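Local atomic coordinates of cryptochrome DASH, chloroplastic/mitochondrial (Arabidopsis thaliana, PDB entry 2IJG), a protein that repairs cyclobutane pyrimidine dimers in single-stranded DNA as a photolyase carrying FAD and a folate cofactor, and may also act as a photoreceptor. Residues Y73-R78 / L117-G122; C102-R107 / G228-L233; F261-K266 / Y285-S290. All blocks are in the same frame, centred on the assembly; numbering follows the deposited sequence.

Interaction 1. Residues Y73-R78 / L117-G122; sequences YCLDPR and LLIRSG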
loop_
_atom_site.group_PDB
_atom_site.type_symbol
_atom_site.label_atom_id
_atom_site.label_comp_id
_atom_site.label_asym_id
_atom_site.label_seq_id
_atom_site.Cartn_x
_atom_site.Cartn_y
_atom_site.Cartn_z
ATOM N N TYR A 73 9.193 7.114 15.440
ATOM C CA TYR A 73 9.203 6.921 14.001
ATOM C C TYR A 73 10.521 7.476 13.488
ATOM O O TYR A 73 10.862 8.632 13.751
ATOM C CB TYR A 73 8.063 7.650 13.294
ATOM C CG TYR A 73 8.106 7.380 11.804
ATOM C CD1 TYR A 73 7.605 6.188 11.282
ATOM C CD2 TYR A 73 8.734 8.268 10.929
ATOM C CE1 TYR A 73 7.732 5.882 9.928
ATOM C CE2 TYR A 73 8.870 7.970 9.573
ATOM C CZ TYR A 73 8.369 6.775 9.081
ATOM O OH TYR A 73 8.515 6.464 7.744
ATOM N N CYS A 74 11.262 6.652 12.759
ATOM C CA CYS A 74 12.544 7.072 12.216
ATOM C C CYS A 74 12.411 7.320 10.723
ATOM O O CYS A 74 11.981 6.435 9.982
ATOM C CB CYS A 74 13.604 5.990 12.445
ATOM S SG CYS A 74 13.809 5.445 14.161
ATOM N N LEU A 75 12.762 8.527 10.289
ATOM C CA LEU A 75 12.726 8.868 8.873
ATOM C C LEU A 75 14.036 8.347 8.303
ATOM O O LEU A 75 15.077 8.993 8.403
ATOM C CB LEU A 75 12.628 10.381 8.677
ATOM C CG LEU A 75 11.204 10.939 8.751
ATOM C CD1 LEU A 75 11.256 12.439 8.956
ATOM C CD2 LEU A 75 10.438 10.585 7.471
ATOM N N ASP A 76 13.970 7.160 7.719
ATOM C CA ASP A 76 15.138 6.503 7.160
ATOM C C ASP A 76 15.628 7.185 5.888
ATOM O O ASP A 76 14.901 7.289 4.902
ATOM C CB ASP A 76 14.803 5.029 6.899
ATOM C CG ASP A 76 16.039 4.165 6.728
ATOM O OD1 ASP A 76 15.973 2.971 7.097
ATOM O OD2 ASP A 76 17.066 4.673 6.220
ATOM N N PRO A 77 16.880 7.664 5.900
ATOM C CA PRO A 77 17.486 8.346 4.749
ATOM C C PRO A 77 17.413 7.482 3.497
ATOM O O PRO A 77 17.207 7.980 2.390
ATOM C CB PRO A 77 18.933 8.563 5.193
ATOM C CG PRO A 77 18.834 8.616 6.689
ATOM C CD PRO A 77 17.851 7.521 6.998
ATOM N N ARG A 78 17.588 6.179 3.690
ATOM C CA ARG A 78 17.559 5.225 2.595
ATOM C C ARG A 78 16.232 5.256 1.838
ATOM O O ARG A 78 16.185 4.961 0.639
ATOM C CB ARG A 78 17.860 3.823 3.142
ATOM C CG ARG A 78 19.324 3.666 3.577
ATOM C CD ARG A 78 19.575 2.455 4.470
ATOM N NE ARG A 78 18.911 2.583 5.765
ATOM C CZ ARG A 78 19.176 1.825 6.826
ATOM N NH1 ARG A 78 20.101 0.874 6.760
ATOM N NH2 ARG A 78 18.517 2.024 7.960
ATOM N N LEU A 117 4.476 11.171 19.671
ATOM C CA LEU A 117 5.268 10.494 18.651
ATOM C C LEU A 117 6.606 11.181 18.448
ATOM O O LEU A 117 6.662 12.322 18.000
ATOM C CB LEU A 117 4.512 10.442 17.318
ATOM C CG LEU A 117 5.250 9.766 16.152
ATOM C CD1 LEU A 117 5.486 8.285 16.472
ATOM C CD2 LEU A 117 4.438 9.914 14.873
ATOM N N LEU A 118 7.680 10.477 18.784
ATOM C CA LEU A 118 9.025 11.008 18.627
ATOM C C LEU A 118 9.490 10.831 17.187
ATOM O O LEU A 118 9.624 9.705 16.699
ATOM C CB LEU A 118 9.998 10.296 19.572
ATOM C CG LEU A 118 11.482 10.620 19.360
ATOM C CD1 LEU A 118 11.718 12.121 19.500
ATOM C CD2 LEU A 118 12.315 9.858 20.365
ATOM N N ILE A 119 9.730 11.949 16.510
ATOM C CA ILE A 119 10.186 11.923 15.130
ATOM C C ILE A 119 11.686 12.182 15.068
ATOM O O ILE A 119 12.172 13.204 15.553
ATOM C CB ILE A 119 9.476 12.997 14.287
ATOM C CG1 ILE A 119 7.957 12.833 14.396
ATOM C CG2 ILE A 119 9.934 12.904 12.839
ATOM C CD1 ILE A 119 7.439 11.502 13.910
ATOM N N ARG A 120 12.416 11.247 14.471
ATOM C CA ARG A 120 13.861 11.364 14.331
ATOM C C ARG A 120 14.274 11.028 12.906
ATOM O O ARG A 120 13.688 10.151 12.270
ATOM C CB ARG A 120 14.572 10.413 15.301
ATOM C CG ARG A 120 14.613 10.879 16.753
ATOM C CD ARG A 120 15.436 12.151 16.898
ATOM N NE ARG A 120 15.595 12.554 18.293
ATOM C CZ ARG A 120 16.308 11.878 19.192
ATOM N NH1 ARG A 120 16.934 10.755 18.843
ATOM N NH2 ARG A 120 16.399 12.328 20.440
ATOM N N SER A 121 15.279 11.731 12.402
ATOM C CA SER A 121 15.779 11.482 11.058
ATOM C C SER A 121 17.059 10.678 11.189
ATOM O O SER A 121 18.007 11.110 11.847
ATOM C CB SER A 121 16.069 12.797 10.334
ATOM O OG SER A 121 14.880 13.536 10.140
ATOM N N GLY A 122 17.082 9.503 10.570
ATOM C CA GLY A 122 18.262 8.663 10.647
ATOM C C GLY A 122 17.918 7.195 10.524
ATOM O O GLY A 122 16.751 6.833 10.367
#
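Tyr73-Leu75 and Leu118-Ser121 are adjacent parallel strands at one side of the sheet in the photolyase alpha/beta domain. The hydrogen bonds alternate in direction: Tyr73 N gives to Leu118 O (2.9 Å), Arg120 N to Tyr73 O (3.1 Å), and Leu75 N to Arg120 O (2.7 Å). Where the strands end, Gly122 N still reaches Leu75 O (3.0 Å), but from 43° above the carbonyl plane. Helix 93-112 links the two strands in the chain, which makes this a beta-alpha-beta crossover. On the sheet face it covers, Tyr73 CB sits 4.0 Å from Ile119 CD1 and 4.1 Å from Leu117 CD1. With CG anti to the backbone N (chi1 -178°), the Tyr73 ring leads off toward Leu99 and Leu103 of that helix. Farther along this face Leu75 CD1 meets Ile119 CG2, the two side chains crossing at a slant. Cys74 lies on the other face, against Ile127 of helix 124-134. Past the strand, Pro77 CD rests on Gly122 C (3.5 Å), while Arg78 grips the Asp76 carboxylate side-on through NE and NH2. Asp76 OD2 also accepts from Arg78 N, closing an Asx turn, and Arg78 NH1 makes a second salt bridge with Glu125.

Interaction 2. Residues C102-R107 / G228-L233; sequences CLVDLR and GDVPTL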
loop_
_atom_site.group_PDB
_atom_site.type_symbol
_atom_site.label_atom_id
_atom_site.label_comp_id
_atom_site.label_asym_id
_atom_site.label_seq_id
_atom_site.Cartn_x
_atom_site.Cartn_y
_atom_site.Cartn_z
ATOM N N CYS A 102 0.427 11.002 6.997
ATOM C CA CYS A 102 0.167 9.860 7.860
ATOM C C CYS A 102 0.796 10.062 9.236
ATOM O O CYS A 102 0.209 9.691 10.249
ATOM C CB CYS A 102 0.732 8.575 7.247
ATOM S SG CYS A 102 -0.184 7.941 5.849
ATOM N N LEU A 103 1.997 10.634 9.269
ATOM C CA LEU A 103 2.684 10.852 10.534
ATOM C C LEU A 103 1.993 11.931 11.356
ATOM O O LEU A 103 1.891 11.817 12.576
ATOM C CB LEU A 103 4.152 11.222 10.286
ATOM C CG LEU A 103 4.955 10.140 9.550
ATOM C CD1 LEU A 103 6.336 10.663 9.187
ATOM C CD2 LEU A 103 5.057 8.895 10.423
ATOM N N VAL A 104 1.524 12.977 10.686
ATOM C CA VAL A 104 0.825 14.061 11.365
ATOM C C VAL A 104 -0.402 13.485 12.057
ATOM O O VAL A 104 -0.642 13.761 13.232
ATOM C CB VAL A 104 0.372 15.161 10.364
ATOM C CG1 VAL A 104 -0.590 16.139 11.048
ATOM C CG2 VAL A 104 1.593 15.916 9.835
ATOM N N ASP A 105 -1.157 12.665 11.326
ATOM C CA ASP A 105 -2.366 12.060 11.866
ATOM C C ASP A 105 -2.077 11.064 12.986
ATOM O O ASP A 105 -2.813 11.010 13.968
ATOM C CB ASP A 105 -3.160 11.359 10.760
ATOM C CG ASP A 105 -4.510 10.853 11.246
ATOM O OD1 ASP A 105 -5.330 11.685 11.693
ATOM O OD2 ASP A 105 -4.755 9.628 11.186
ATOM N N LEU A 106 -1.018 10.275 12.833
ATOM C CA LEU A 106 -0.651 9.296 13.852
ATOM C C LEU A 106 -0.277 10.011 15.149
ATOM O O LEU A 106 -0.693 9.605 16.234
ATOM C CB LEU A 106 0.524 8.432 13.376
ATOM C CG LEU A 106 1.056 7.421 14.404
ATOM C CD1 LEU A 106 -0.037 6.422 14.768
ATOM C CD2 LEU A 106 2.274 6.705 13.844
ATOM N N ARG A 107 0.512 11.074 15.040
ATOM C CA ARG A 107 0.897 11.828 16.226
ATOM C C ARG A 107 -0.372 12.326 16.909
ATOM O O ARG A 107 -0.545 12.164 18.117
ATOM C CB ARG A 107 1.788 13.013 15.850
ATOM C CG ARG A 107 2.188 13.887 17.039
ATOM C CD ARG A 107 3.147 14.994 16.628
ATOM N NE ARG A 107 2.571 15.847 15.597
ATOM C CZ ARG A 107 3.241 16.787 14.942
ATOM N NH1 ARG A 107 4.525 16.999 15.208
ATOM N NH2 ARG A 107 2.625 17.518 14.022
ATOM N N GLY A 228 10.517 16.277 18.497
ATOM C CA GLY A 228 10.801 16.500 17.090
ATOM C C GLY A 228 9.556 16.953 16.351
ATOM O O GLY A 228 8.581 17.377 16.968
ATOM N N ASP A 229 9.573 16.857 15.028
ATOM C CA ASP A 229 8.426 17.281 14.237
ATOM C C ASP A 229 8.472 16.656 12.846
ATOM O O ASP A 229 9.505 16.136 12.421
ATOM C CB ASP A 229 8.427 18.814 14.134
ATOM C CG ASP A 229 7.090 19.379 13.688
ATOM O OD1 ASP A 229 6.068 18.665 13.781
ATOM O OD2 ASP A 229 7.060 20.554 13.262
ATOM N N VAL A 230 7.344 16.697 12.149
ATOM C CA VAL A 230 7.252 16.152 10.801
ATOM C C VAL A 230 7.883 17.167 9.839
ATOM O O VAL A 230 7.444 18.311 9.777
ATOM C CB VAL A 230 5.773 15.920 10.416
ATOM C CG1 VAL A 230 5.677 15.249 9.053
ATOM C CG2 VAL A 230 5.095 15.060 11.480
ATOM N N PRO A 231 8.924 16.758 9.084
ATOM C CA PRO A 231 9.657 17.589 8.111
ATOM C C PRO A 231 8.823 18.031 6.911
ATOM O O PRO A 231 7.812 17.409 6.590
ATOM C CB PRO A 231 10.812 16.683 7.677
ATOM C CG PRO A 231 10.961 15.722 8.816
ATOM C CD PRO A 231 9.536 15.425 9.177
ATOM N N THR A 232 9.276 19.087 6.236
ATOM C CA THR A 232 8.580 19.630 5.071
ATOM C C THR A 232 8.583 18.768 3.807
ATOM O O THR A 232 7.550 18.654 3.137
ATOM C CB THR A 232 9.130 21.027 4.681
ATOM O OG1 THR A 232 10.559 21.040 4.800
ATOM C CG2 THR A 232 8.526 22.099 5.566
ATOM N N LEU A 233 9.736 18.184 3.489
ATOM C CA LEU A 233 9.929 17.334 2.304
ATOM C C LEU A 233 11.164 17.868 1.583
ATOM O O LEU A 233 12.028 17.101 1.164
ATOM C CB LEU A 233 8.715 17.371 1.368
ATOM C CG LEU A 233 8.251 16.066 0.704
ATOM C CD1 LEU A 233 8.271 14.907 1.700
ATOM C CD2 LEU A 233 6.841 16.261 0.165
HETATM O O HOH W 1 6.190 15.323 17.245
#
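Arg107 NH1 and Asp229 OD1 form a salt bridge 2.7 Å long, and the NH1 hydrogen points almost straight at OD1 (169°). The carboxylate lies at the guanidinium edge with the two planes nearly coplanar, 24° apart, and OD1 is met on its anti side. A water accepts from Arg107 NH1 (3.1 Å) and lies within bonding distance of Gly228 O, to which it may donate. Val230 CG2 lies over one face of the guanidinium, displaced toward its rim. The same methyl touches Val104 CG2 at 4.0 Å and Leu103 CB at 4.1 Å, fitting against three side chains of helix 93-112 at once. Leu103 and Arg107 stand one turn apart on that helix, where Arg107 N bonds back to Leu103 O. The arginine chain runs extended through chi1 and chi2, then bends at chi3 (58°), which swings its head to the loop. Behind this layer, Val230 and Pro231 lean on Met100, one turn before Val104 on the helix, a hydrogen bond between Asp105 OD1 and Ser254 OG positions the helix, and Asp226 OD2 accepts from Gly228 N. The contact fastens this part of the long connection between helix 195-205 and strand 246-247 to helix 93-112 of the alpha/beta domain. Since it lies at the surface and uses one NH1-OD1 bond, its electrostatic pull is probably tempered by solvent, with the Val230 methyl adding an apolar grip.

Interaction 3. Residues F261-K266 / Y285-S290; sequences FEYFWK and YSTKFS. With FAD (flavin-adenine dinucleotide), chain B.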
loop_
_atom_site.group_PDB
_atom_site.type_symbol
_atom_site.label_atom_id
_atom_site.label_comp_id
_atom_site.label_asym_id
_atom_site.label_seq_id
_atom_site.Cartn_x
_atom_site.Cartn_y
_atom_site.Cartn_z
ATOM N N PHE A 261 -15.688 4.035 5.971
ATOM C CA PHE A 261 -17.027 4.528 6.289
ATOM C C PHE A 261 -17.730 5.043 5.040
ATOM O O PHE A 261 -18.897 4.739 4.804
ATOM C CB PHE A 261 -16.956 5.668 7.309
ATOM C CG PHE A 261 -18.218 6.493 7.381
ATOM C CD1 PHE A 261 -19.365 5.991 7.993
ATOM C CD2 PHE A 261 -18.273 7.751 6.795
ATOM C CE1 PHE A 261 -20.549 6.734 8.017
ATOM C CE2 PHE A 261 -19.452 8.503 6.812
ATOM C CZ PHE A 261 -20.592 7.990 7.424
ATOM N N GLU A 262 -17.009 5.832 4.250
ATOM C CA GLU A 262 -17.561 6.422 3.034
ATOM C C GLU A 262 -17.999 5.415 1.986
ATOM O O GLU A 262 -19.102 5.508 1.448
ATOM C CB GLU A 262 -16.543 7.373 2.399
ATOM C CG GLU A 262 -17.001 7.968 1.073
ATOM C CD GLU A 262 -15.949 8.855 0.436
ATOM O OE1 GLU A 262 -14.892 8.338 0.030
ATOM O OE2 GLU A 262 -16.175 10.078 0.344
ATOM N N TYR A 263 -17.124 4.462 1.689
ATOM C CA TYR A 263 -17.410 3.465 0.671
ATOM C C TYR A 263 -18.460 2.433 1.073
ATOM O O TYR A 263 -19.304 2.043 0.258
ATOM C CB TYR A 263 -16.114 2.753 0.272
ATOM C CG TYR A 263 -16.260 1.891 -0.955
ATOM C CD1 TYR A 263 -16.413 2.462 -2.220
ATOM C CD2 TYR A 263 -16.289 0.505 -0.847
ATOM C CE1 TYR A 263 -16.598 1.662 -3.353
ATOM C CE2 TYR A 263 -16.475 -0.300 -1.966
ATOM C CZ TYR A 263 -16.630 0.279 -3.213
ATOM O OH TYR A 263 -16.825 -0.534 -4.307
ATOM N N PHE A 264 -18.405 1.992 2.327
ATOM C CA PHE A 264 -19.338 0.987 2.832
ATOM C C PHE A 264 -20.694 1.549 3.250
ATOM O O PHE A 264 -21.730 1.199 2.687
ATOM C CB PHE A 264 -18.738 0.264 4.055
ATOM C CG PHE A 264 -17.687 -0.772 3.724
ATOM C CD1 PHE A 264 -17.164 -0.892 2.440
ATOM C CD2 PHE A 264 -17.207 -1.620 4.722
ATOM C CE1 PHE A 264 -16.179 -1.840 2.155
ATOM C CE2 PHE A 264 -16.225 -2.568 4.450
ATOM C CZ PHE A 264 -15.709 -2.678 3.165
ATOM N N TRP A 265 -20.672 2.421 4.250
ATOM C CA TRP A 265 -21.889 2.983 4.810
ATOM C C TRP A 265 -22.482 4.222 4.153
ATOM O O TRP A 265 -23.653 4.215 3.774
ATOM C CB TRP A 265 -21.668 3.238 6.300
ATOM C CG TRP A 265 -21.094 2.038 6.992
ATOM C CD1 TRP A 265 -19.777 1.796 7.262
ATOM C CD2 TRP A 265 -21.813 0.886 7.442
ATOM N NE1 TRP A 265 -19.631 0.563 7.849
ATOM C CE2 TRP A 265 -20.866 -0.017 7.973
ATOM C CE3 TRP A 265 -23.169 0.528 7.448
ATOM C CZ2 TRP A 265 -21.230 -1.259 8.509
ATOM C CZ3 TRP A 265 -23.531 -0.704 7.980
ATOM C CH2 TRP A 265 -22.561 -1.583 8.504
ATOM N N LYS A 266 -21.692 5.281 4.014
ATOM C CA LYS A 266 -22.213 6.504 3.409
ATOM C C LYS A 266 -22.720 6.291 1.984
ATOM O O LYS A 266 -23.855 6.644 1.672
ATOM C CB LYS A 266 -21.153 7.610 3.427
ATOM C CG LYS A 266 -21.628 8.949 2.857
ATOM C CD LYS A 266 -20.500 9.978 2.886
ATOM C CE LYS A 266 -20.859 11.259 2.141
ATOM N NZ LYS A 266 -22.000 11.976 2.765
ATOM N N TYR A 285 -15.750 3.185 -8.460
ATOM C CA TYR A 285 -15.682 1.807 -8.954
ATOM C C TYR A 285 -15.026 0.805 -8.014
ATOM O O TYR A 285 -15.183 -0.402 -8.179
ATOM C CB TYR A 285 -14.985 1.737 -10.316
ATOM C CG TYR A 285 -13.480 1.871 -10.266
ATOM C CD1 TYR A 285 -12.861 3.100 -10.494
ATOM C CD2 TYR A 285 -12.672 0.764 -10.001
ATOM C CE1 TYR A 285 -11.478 3.224 -10.461
ATOM C CE2 TYR A 285 -11.285 0.876 -9.963
ATOM C CZ TYR A 285 -10.697 2.109 -10.195
ATOM O OH TYR A 285 -9.331 2.228 -10.146
ATOM N N SER A 286 -14.279 1.293 -7.038
ATOM C CA SER A 286 -13.640 0.386 -6.105
ATOM C C SER A 286 -13.383 1.022 -4.752
ATOM O O SER A 286 -13.587 2.217 -4.543
ATOM C CB SER A 286 -12.331 -0.172 -6.689
ATOM O OG SER A 286 -11.346 0.837 -6.835
ATOM N N THR A 287 -12.936 0.177 -3.840
ATOM C CA THR A 287 -12.638 0.516 -2.460
ATOM C C THR A 287 -11.666 1.699 -2.242
ATOM O O THR A 287 -11.927 2.598 -1.427
ATOM C CB THR A 287 -12.106 -0.783 -1.776
ATOM O OG1 THR A 287 -12.904 -1.101 -0.633
ATOM C CG2 THR A 287 -10.654 -0.662 -1.419
ATOM N N LYS A 288 -10.559 1.690 -2.980
ATOM C CA LYS A 288 -9.510 2.703 -2.878
ATOM C C LYS A 288 -8.841 2.648 -1.500
ATOM O O LYS A 288 -8.330 3.651 -1.008
ATOM C CB LYS A 288 -10.078 4.106 -3.139
ATOM C CG LYS A 288 -10.742 4.280 -4.508
ATOM C CD LYS A 288 -9.806 3.910 -5.662
ATOM C CE LYS A 288 -10.437 4.214 -7.023
ATOM N NZ LYS A 288 -11.698 3.452 -7.278
ATOM N N PHE A 289 -8.841 1.469 -0.884
ATOM C CA PHE A 289 -8.235 1.282 0.436
ATOM C C PHE A 289 -6.713 1.105 0.390
ATOM O O PHE A 289 -6.030 1.419 1.358
ATOM C CB PHE A 289 -8.810 0.035 1.138
ATOM C CG PHE A 289 -10.266 0.141 1.535
ATOM C CD1 PHE A 289 -10.983 -1.011 1.859
ATOM C CD2 PHE A 289 -10.916 1.369 1.581
ATOM C CE1 PHE A 289 -12.331 -0.945 2.223
ATOM C CE2 PHE A 289 -12.264 1.451 1.942
ATOM C CZ PHE A 289 -12.975 0.286 2.264
ATOM N N SER A 290 -6.194 0.595 -0.727
ATOM C CA SER A 290 -4.767 0.298 -0.876
ATOM C C SER A 290 -3.718 1.239 -0.304
ATOM O O SER A 290 -2.799 0.794 0.375
ATOM C CB SER A 290 -4.426 0.010 -2.344
ATOM O OG SER A 290 -4.752 1.087 -3.210
HETATM P PA FAD B . -10.342 -3.030 -4.475
HETATM O O1A FAD B . -10.902 -1.682 -4.310
HETATM O O2A FAD B . -9.889 -3.774 -5.660
HETATM O O5B FAD B . -9.690 -3.442 -3.097
HETATM C C5B FAD B . -9.095 -4.692 -2.872
HETATM C C4B FAD B . -7.986 -4.544 -1.848
HETATM O O4B FAD B . -7.346 -5.843 -1.847
HETATM C C3B FAD B . -6.883 -3.522 -2.200
HETATM O O3B FAD B . -6.981 -2.281 -1.528
HETATM C C2B FAD B . -5.595 -4.272 -1.895
HETATM O O2B FAD B . -5.025 -4.071 -0.624
HETATM C C1B FAD B . -5.953 -5.719 -2.165
HETATM N N9A FAD B . -5.739 -6.195 -3.553
HETATM C C8A FAD B . -6.576 -6.147 -4.640
HETATM N N7A FAD B . -6.086 -6.666 -5.736
HETATM C C5A FAD B . -4.834 -7.086 -5.353
HETATM C C6A FAD B . -3.788 -7.737 -6.080
HETATM N N6A FAD B . -3.924 -8.047 -7.370
HETATM N N1A FAD B . -2.636 -8.035 -5.415
HETATM C C2A FAD B . -2.537 -7.703 -4.101
HETATM N N3A FAD B . -3.452 -7.095 -3.325
HETATM C C4A FAD B . -4.609 -6.810 -4.045
HETATM N N1 FAD B . -1.065 -2.832 -4.986
HETATM C C2 FAD B . -0.411 -2.381 -3.909
HETATM O O2 FAD B . -1.010 -2.101 -2.836
HETATM N N3 FAD B . 0.959 -2.152 -4.015
HETATM C C4 FAD B . 1.730 -2.452 -5.147
HETATM O O4 FAD B . 2.939 -2.187 -5.117
HETATM C C4X FAD B . 1.017 -3.029 -6.264
HETATM N N5 FAD B . 1.667 -3.383 -7.483
HETATM C C5X FAD B . 0.872 -3.873 -8.558
HETATM C C6 FAD B . 1.501 -4.248 -9.787
HETATM C C7 FAD B . 0.778 -4.747 -10.859
HETATM C C7M FAD B . 1.552 -5.119 -12.127
HETATM C C8 FAD B . -0.633 -4.912 -10.754
HETATM C C8M FAD B . -1.488 -5.475 -11.874
HETATM C C9 FAD B . -1.289 -4.527 -9.529
HETATM C C9A FAD B . -0.573 -4.004 -8.443
HETATM N N10 FAD B . -1.149 -3.601 -7.177
HETATM C C10 FAD B . -0.369 -3.155 -6.139
HETATM C "C1'" FAD B . -2.513 -3.462 -6.776
HETATM C "C2'" FAD B . -3.893 -3.810 -7.205
HETATM O "O2'" FAD B . -4.045 -3.471 -8.587
HETATM C "C3'" FAD B . -4.400 -2.860 -6.125
HETATM O "O3'" FAD B . -4.095 -3.484 -4.863
HETATM C "C4'" FAD B . -5.867 -2.458 -5.981
HETATM O "O4'" FAD B . -6.213 -1.832 -7.229
HETATM C "C5'" FAD B . -5.773 -1.462 -4.824
HETATM O "O5'" FAD B . -6.927 -0.766 -4.307
HETATM P P FAD B . -8.360 -0.759 -4.886
HETATM O O1P FAD B . -9.087 0.110 -4.012
HETATM O O2P FAD B . -8.290 -0.378 -6.311
HETATM O O3P FAD B . -8.922 -2.295 -4.787
#
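Tyr263 and Phe264 of helix 253-266 back the phosphate-binding loop Ser286-Ser290 from the side turned away from FAD, by aromatic contacts and with no hydrogen bond of their own. Thr287 CA sits almost on the ring normal, 3.9 Å from the centroid of the Tyr263 ring and 7° off, a CH-pi contact. The trans chi1 of Tyr263 (-169°) swings its ring out from the helix to the loop, where CE1 also comes within 3.3 Å of Ser286 O. Beside it, Phe289 turns its edge to the face of Phe264 in an offset edge-to-face pair, centroids 5.7 Å apart and planes at 62°. A looser apolar touch joins Tyr263 CB and Phe289 CE2. An alanine in place of Tyr263 would take away the ring under Thr287 CA and is likely to leave a gap behind the loop, letting its backbone shift against the diphosphate. Arg259, one turn before Tyr263 on the same helix, bonds Thr287 O through NE. Two polar contacts with FAD are weak, Thr287 N to FAD O1A (2.8 Å) and Ser286 OG to FAD O2P (3.3 Å). Lys288 NZ, a second-shell group, donates to Ser286 OG (2.7 Å) and so orients it. Tyr273, Asp423 and Asp425 are further partners of FAD. Thr287 OG1 is buried without a polar partner. The helix thus holds the loop by ring packing and by Arg259 at a backbone carbonyl, while N-H and hydroxyl groups face the phosphates, so the placing of Thr287 N against FAD probably depends on both the rings and Arg259.

From the N terminus, strand 68-75 runs into helix 93-112 and on to strand 118-121; interaction 1 closes this crossover. Interaction 2 opens within it, on the helix, and closes only when the chain returns at 228-233, so the two cross. They also touch: Leu75 CD1 packs on Pro231 CG, and Ile119 CG2 on Asp229 O, making sheet, helix and returning loop one packed unit. Interaction 3 follows in series, closing a short loop of 18 residues between helix 253-266 and the phosphate-binding segment in the FAD-binding part of the chain. It lies across the chain's centre from interaction 1, centres about 31 Å apart, and touches neither of the others.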